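Local coordinates for EAL/GGDEF domain protein (Methylococcus capsulatus, PDB 3ICL), which is of unknown function in detail but belongs to the GGDEF domain family, an alpha/beta fold built around a mixed five-stranded sheet, at residues 38-43 against 117-122; 61-66 against 106-111. The protein carries 1 engineered substitution. One frame throughout, in Å; residues are numbered along the deposited sequence.

Contact 1: 38-43 against 117-122; sequences VDNFKS and IVISVS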
loop_
_atom_site.group_PDB
_atom_site.type_symbol
_atom_site.label_atom_id
_atom_site.label_comp_id
_atom_site.label_asym_id
_atom_site.label_seq_id
_atom_site.Cartn_x
_atom_site.Cartn_y
_atom_site.Cartn_z
ATOM N N VAL A 38 -2.618 -7.835 -0.898
ATOM C CA VAL A 38 -3.063 -8.765 0.129
ATOM C C VAL A 38 -2.995 -10.067 -0.649
ATOM O O VAL A 38 -3.933 -10.444 -1.357
ATOM C CB VAL A 38 -4.498 -8.478 0.598
ATOM C CG1 VAL A 38 -4.918 -9.502 1.642
ATOM C CG2 VAL A 38 -4.570 -7.080 1.197
ATOM N N ASP A 39 -1.847 -10.724 -0.536
ATOM C CA ASP A 39 -1.567 -11.958 -1.257
ATOM C C ASP A 39 -2.594 -13.076 -1.191
ATOM O O ASP A 39 -2.902 -13.684 -2.214
ATOM C CB ASP A 39 -0.205 -12.518 -0.833
ATOM C CG ASP A 39 0.940 -11.553 -1.103
ATOM O OD1 ASP A 39 0.797 -10.673 -1.980
ATOM O OD2 ASP A 39 1.993 -11.687 -0.443
ATOM N N ASN A 40 -3.125 -13.361 -0.005
ATOM C CA ASN A 40 -4.081 -14.458 0.123
ATOM C C ASN A 40 -5.547 -14.032 0.201
ATOM O O ASN A 40 -6.405 -14.798 0.640
ATOM C CB ASN A 40 -3.705 -15.323 1.340
ATOM C CG ASN A 40 -3.823 -14.573 2.655
ATOM O OD1 ASN A 40 -3.802 -13.341 2.690
ATOM N ND2 ASN A 40 -3.931 -15.319 3.750
ATOM N N PHE A 41 -5.843 -12.823 -0.255
ATOM C CA PHE A 41 -7.210 -12.338 -0.199
ATOM C C PHE A 41 -8.227 -13.168 -0.978
ATOM O O PHE A 41 -9.304 -13.458 -0.470
ATOM C CB PHE A 41 -7.298 -10.892 -0.681
ATOM C CG PHE A 41 -8.677 -10.315 -0.558
ATOM C CD1 PHE A 41 -9.165 -9.913 0.681
ATOM C CD2 PHE A 41 -9.506 -10.220 -1.669
ATOM C CE1 PHE A 41 -10.463 -9.421 0.816
ATOM C CE2 PHE A 41 -10.812 -9.728 -1.546
ATOM C CZ PHE A 41 -11.288 -9.328 -0.297
ATOM N N LYS A 42 -7.895 -13.535 -2.209
ATOM C CA LYS A 42 -8.821 -14.305 -3.036
ATOM C C LYS A 42 -9.305 -15.584 -2.360
ATOM O O LYS A 42 -10.502 -15.875 -2.349
ATOM C CB LYS A 42 -8.179 -14.659 -4.378
ATOM C CG LYS A 42 -9.021 -15.626 -5.201
ATOM C CD LYS A 42 -8.327 -16.042 -6.484
ATOM C CE LYS A 42 -8.999 -17.267 -7.081
ATOM N NZ LYS A 42 -10.457 -17.056 -7.287
ATOM N N SER A 43 -8.377 -16.355 -1.806
ATOM C CA SER A 43 -8.748 -17.594 -1.136
ATOM C C SER A 43 -9.665 -17.280 0.041
ATOM O O SER A 43 -10.638 -17.996 0.286
ATOM C CB SER A 43 -7.501 -18.335 -0.660
ATOM O OG SER A 43 -6.722 -17.519 0.184
ATOM N N ILE A 117 -8.341 -14.578 11.144
ATOM C CA ILE A 117 -7.829 -14.430 9.789
ATOM C C ILE A 117 -6.455 -13.766 9.798
ATOM O O ILE A 117 -6.254 -12.717 10.421
ATOM C CB ILE A 117 -8.764 -13.586 8.891
ATOM C CG1 ILE A 117 -10.136 -14.253 8.766
ATOM C CG2 ILE A 117 -8.145 -13.437 7.506
ATOM C CD1 ILE A 117 -10.087 -15.640 8.164
ATOM N N VAL A 118 -5.508 -14.403 9.118
ATOM C CA VAL A 118 -4.158 -13.880 9.012
ATOM C C VAL A 118 -3.878 -13.678 7.527
ATOM O O VAL A 118 -3.905 -14.627 6.749
ATOM C CB VAL A 118 -3.124 -14.859 9.618
ATOM C CG1 VAL A 118 -3.290 -16.244 9.008
ATOM C CG2 VAL A 118 -1.714 -14.337 9.381
ATOM N N ILE A 119 -3.644 -12.437 7.121
ATOM C CA ILE A 119 -3.367 -12.177 5.714
ATOM C C ILE A 119 -1.874 -12.183 5.473
ATOM O O ILE A 119 -1.086 -11.940 6.395
ATOM C CB ILE A 119 -3.908 -10.801 5.241
ATOM C CG1 ILE A 119 -3.333 -9.683 6.113
ATOM C CG2 ILE A 119 -5.430 -10.804 5.249
ATOM C CD1 ILE A 119 -3.665 -8.298 5.630
ATOM N N SER A 120 -1.491 -12.482 4.236
ATOM C CA SER A 120 -0.090 -12.470 3.832
ATOM C C SER A 120 0.007 -11.202 2.970
ATOM O O SER A 120 -0.885 -10.927 2.166
ATOM C CB SER A 120 0.245 -13.730 3.025
ATOM O OG SER A 120 -0.627 -13.866 1.921
ATOM N N VAL A 121 1.078 -10.433 3.144
ATOM C CA VAL A 121 1.237 -9.162 2.432
ATOM C C VAL A 121 2.568 -8.997 1.697
ATOM O O VAL A 121 3.608 -9.441 2.178
ATOM C CB VAL A 121 1.104 -7.978 3.440
ATOM C CG1 VAL A 121 1.350 -6.653 2.749
ATOM C CG2 VAL A 121 -0.277 -7.994 4.089
ATOM N N SER A 122 2.524 -8.358 0.531
ATOM C CA SER A 122 3.736 -8.089 -0.252
ATOM C C SER A 122 3.714 -6.625 -0.654
ATOM O O SER A 122 2.704 -6.127 -1.151
ATOM C CB SER A 122 3.806 -8.958 -1.508
ATOM O OG SER A 122 4.218 -10.276 -1.200
#

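Contact 2: 61-66 against 106-111; sequences AERIRT and LAQPFV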
loop_
_atom_site.group_PDB
_atom_site.type_symbol
_atom_site.label_atom_id
_atom_site.label_comp_id
_atom_site.label_asym_id
_atom_site.label_seq_id
_atom_site.Cartn_x
_atom_site.Cartn_y
_atom_site.Cartn_z
ATOM N N ALA A 61 -7.430 -1.440 5.284
ATOM C CA ALA A 61 -7.260 -0.057 4.870
ATOM C C ALA A 61 -7.040 0.861 6.065
ATOM O O ALA A 61 -6.249 1.802 6.002
ATOM C CB ALA A 61 -8.486 0.399 4.093
ATOM N N GLU A 62 -7.750 0.593 7.157
ATOM C CA GLU A 62 -7.618 1.412 8.353
ATOM C C GLU A 62 -6.295 1.166 9.059
ATOM O O GLU A 62 -5.667 2.108 9.544
ATOM C CB GLU A 62 -8.793 1.149 9.302
ATOM C CG GLU A 62 -10.137 1.440 8.655
ATOM C CD GLU A 62 -11.315 0.976 9.491
ATOM O OE1 GLU A 62 -11.174 -0.033 10.214
ATOM O OE2 GLU A 62 -12.389 1.609 9.407
ATOM N N ARG A 63 -5.861 -0.091 9.117
ATOM C CA ARG A 63 -4.593 -0.397 9.765
ATOM C C ARG A 63 -3.448 0.213 8.970
ATOM O O ARG A 63 -2.431 0.605 9.534
ATOM C CB ARG A 63 -4.387 -1.908 9.892
ATOM C CG ARG A 63 -5.323 -2.564 10.894
ATOM C CD ARG A 63 -4.900 -3.982 11.212
ATOM N NE ARG A 63 -5.890 -4.653 12.044
ATOM C CZ ARG A 63 -5.807 -5.923 12.427
ATOM N NH1 ARG A 63 -4.770 -6.661 12.059
ATOM N NH2 ARG A 63 -6.770 -6.462 13.158
ATOM N N ILE A 64 -3.613 0.292 7.654
ATOM C CA ILE A 64 -2.579 0.886 6.824
ATOM C C ILE A 64 -2.476 2.368 7.166
ATOM O O ILE A 64 -1.381 2.904 7.327
ATOM C CB ILE A 64 -2.894 0.720 5.328
ATOM C CG1 ILE A 64 -2.790 -0.759 4.944
ATOM C CG2 ILE A 64 -1.933 1.559 4.502
ATOM C CD1 ILE A 64 -3.144 -1.062 3.491
ATOM N N ARG A 65 -3.623 3.027 7.296
ATOM C CA ARG A 65 -3.624 4.448 7.628
ATOM C C ARG A 65 -2.979 4.725 8.989
ATOM O O ARG A 65 -2.357 5.768 9.187
ATOM C CB ARG A 65 -5.054 4.999 7.597
ATOM C CG ARG A 65 -5.707 4.922 6.227
ATOM C CD ARG A 65 -6.981 5.753 6.134
ATOM N NE ARG A 65 -8.042 5.251 7.003
ATOM C CZ ARG A 65 -9.307 5.655 6.947
ATOM N NH1 ARG A 65 -9.677 6.569 6.058
ATOM N NH2 ARG A 65 -10.204 5.148 7.782
ATOM N N THR A 66 -3.113 3.793 9.930
ATOM C CA THR A 66 -2.522 3.997 11.256
ATOM C C THR A 66 -1.010 3.864 11.189
ATOM O O THR A 66 -0.297 4.352 12.070
ATOM C CB THR A 66 -3.011 2.961 12.295
ATOM O OG1 THR A 66 -2.439 1.680 11.997
ATOM C CG2 THR A 66 -4.517 2.853 12.283
ATOM N N LEU A 106 -0.374 -5.245 9.916
ATOM C CA LEU A 106 -1.116 -6.257 9.169
ATOM C C LEU A 106 -0.780 -7.701 9.530
ATOM O O LEU A 106 -1.451 -8.626 9.072
ATOM C CB LEU A 106 -0.927 -6.054 7.661
ATOM C CG LEU A 106 -1.343 -4.684 7.110
ATOM C CD1 LEU A 106 -1.225 -4.677 5.585
ATOM C CD2 LEU A 106 -2.767 -4.368 7.535
ATOM N N ALA A 107 0.260 -7.898 10.335
ATOM C CA ALA A 107 0.638 -9.243 10.761
ATOM C C ALA A 107 -0.262 -9.653 11.924
ATOM O O ALA A 107 -0.319 -10.824 12.294
ATOM C CB ALA A 107 2.092 -9.272 11.197
ATOM N N GLN A 108 -0.953 -8.680 12.508
ATOM C CA GLN A 108 -1.863 -8.959 13.617
ATOM C C GLN A 108 -3.107 -9.628 13.047
ATOM O O GLN A 108 -3.536 -9.312 11.940
ATOM C CB GLN A 108 -2.254 -7.666 14.332
ATOM C CG GLN A 108 -1.094 -6.941 14.988
ATOM C CD GLN A 108 -1.478 -5.551 15.451
ATOM O OE1 GLN A 108 -1.918 -4.723 14.651
ATOM N NE2 GLN A 108 -1.316 -5.286 16.744
ATOM N N PRO A 109 -3.703 -10.568 13.794
ATOM C CA PRO A 109 -4.905 -11.237 13.281
ATOM C C PRO A 109 -6.111 -10.318 13.098
ATOM O O PRO A 109 -6.211 -9.265 13.723
ATOM C CB PRO A 109 -5.171 -12.323 14.326
ATOM C CG PRO A 109 -3.792 -12.617 14.867
ATOM C CD PRO A 109 -3.212 -11.233 15.014
ATOM N N PHE A 110 -7.009 -10.723 12.205
ATOM C CA PHE A 110 -8.249 -10.005 11.939
ATOM C C PHE A 110 -9.307 -10.981 12.431
ATOM O O PHE A 110 -9.527 -12.024 11.818
ATOM C CB PHE A 110 -8.426 -9.765 10.440
ATOM C CG PHE A 110 -7.514 -8.711 9.879
ATOM C CD1 PHE A 110 -7.872 -7.365 9.925
ATOM C CD2 PHE A 110 -6.299 -9.062 9.301
ATOM C CE1 PHE A 110 -7.031 -6.383 9.400
ATOM C CE2 PHE A 110 -5.450 -8.084 8.772
ATOM C CZ PHE A 110 -5.819 -6.745 8.823
ATOM N N VAL A 111 -9.957 -10.664 13.542
ATOM C CA VAL A 111 -10.950 -11.584 14.074
ATOM C C VAL A 111 -12.379 -11.244 13.675
ATOM O O VAL A 111 -12.897 -10.185 14.012
ATOM C CB VAL A 111 -10.862 -11.664 15.617
ATOM C CG1 VAL A 111 -11.775 -12.769 16.131
ATOM C CG2 VAL A 111 -9.422 -11.927 16.043
#

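Contact 1: 38-43 against 117-122
Ser120 lies over one face of the Asn40 carboxamide, its OG above Asn40 CG (3.4 Å), while Val118 O sits at the edge. There Asn40 ND2 donates to Val118 O (3.1 Å); the acceptor is only 6° out of the amide plane, and the donor comes in on a carbonyl lone pair. Asn40 OD1 instead accepts from Ser120 N (2.9 Å), which stands above the carbonyl plane, 57° out of it and off the lone pairs. Between these two bonds the amide spans Ile119, whose CA is 3.3 Å from Asn40 OD1. The Asn40 side chain reaches the opposite backbone with CG between its own N and carbonyl carbon (chi1 65°). Asn40 occupies the N-cap position of helix 41-48, yet its side chain makes no capping bond, whereas its carbonyl O accepts a bond from Ser43 OG.

The carboxylate of Asp39 turns OD2 to Ser122 OG, 2.7 Å away. The one proton of that hydroxyl has two acceptors in reach, Asp39 OD2 and Asn156 OD1 of strand 156-159. A sulfate ion lies about 6 Å from the Asp39 side chain.

Backbone pairing sets the frame. Val38 and Val121 form an antiparallel non-hydrogen-bonded pair between strands 32-38 and 121-127, with CA atoms 4.9 Å apart, and Asp39 N makes a weak bond to Ser120 O just beyond it. There the first segment leaves the sheet through a type I turn, Val38 to Phe41, into the helix. On the buried side Val38 CG1 meets Ile119 CG2 at 3.9 Å, the two side chains crossing at a slant.

One N-H of Asn40 ND2 and its OD1 are each engaged by a main-chain group, which fixes the amide's rotation and lets a side chain join the two loops past the last strand pair.

Contact 2: 61-66 against 106-111
Arg63 lays its guanidinium flat on the ring of Phe110, the centres 3.7 Å apart and the planes within 11° of each other. CZ stands over the ring face, making this a cation-pi pair as well. A stretched chain brings the arginine there: CG is anti to the carbonyl carbon (chi1 -70°) and the chain is extended beyond, carrying the group from helix 50-67 to the loop before strand 110-112. Phe110 comes from the opposite direction, its CG likewise anti to the carbonyl carbon, which turns the ring face to the guanidinium.

Around the guanidinium edge the carbonyls of the loop collect. Arg63 NH2 donates nearly straight to Pro109 O (2.9 Å, 166° at the hydrogen), while Arg63 NH1 reaches Gln108 O at 2.9 Å, from above that carbonyl's plane, and has a weaker second bond to Pro109 O. Nearer the helix, Arg63 CB rests against Leu106 CD2 (3.8 Å), and Ile64 CG1 touches Leu106 CD1 more loosely at 4.3 Å.

Acceptors in its plane and the ring beneath define the guanidinium's rotation; its positive charge is probably stabilised by carbonyl dipoles and the pi cloud, as no carboxylate meets it across these segments.

In the fold
The two contacts adjoin, their centres about 12 Å apart, and each is partly buried. Contact 1 sits at the end of the central strands 32-38 and 121-127, where the first leads into helix 41-48; contact 2 joins helix 50-67 to the loop that follows helix 96-106. The small hairpin of strands 110-112 and 115-117 links them: Ile117 O is 2.8 Å from Phe110 N, a probable hydrogen bond, and Ile119 CD1 packs on Phe110 CE2 at 3.6 Å. Leu106 also touches both Ile119 and Val121. Chemically, contact 1 relies on a neutral amide, a carboxylate and strand pairing, whereas contact 2 uses one cationic side chain that stacks on a ring and bonds to loop carbonyls.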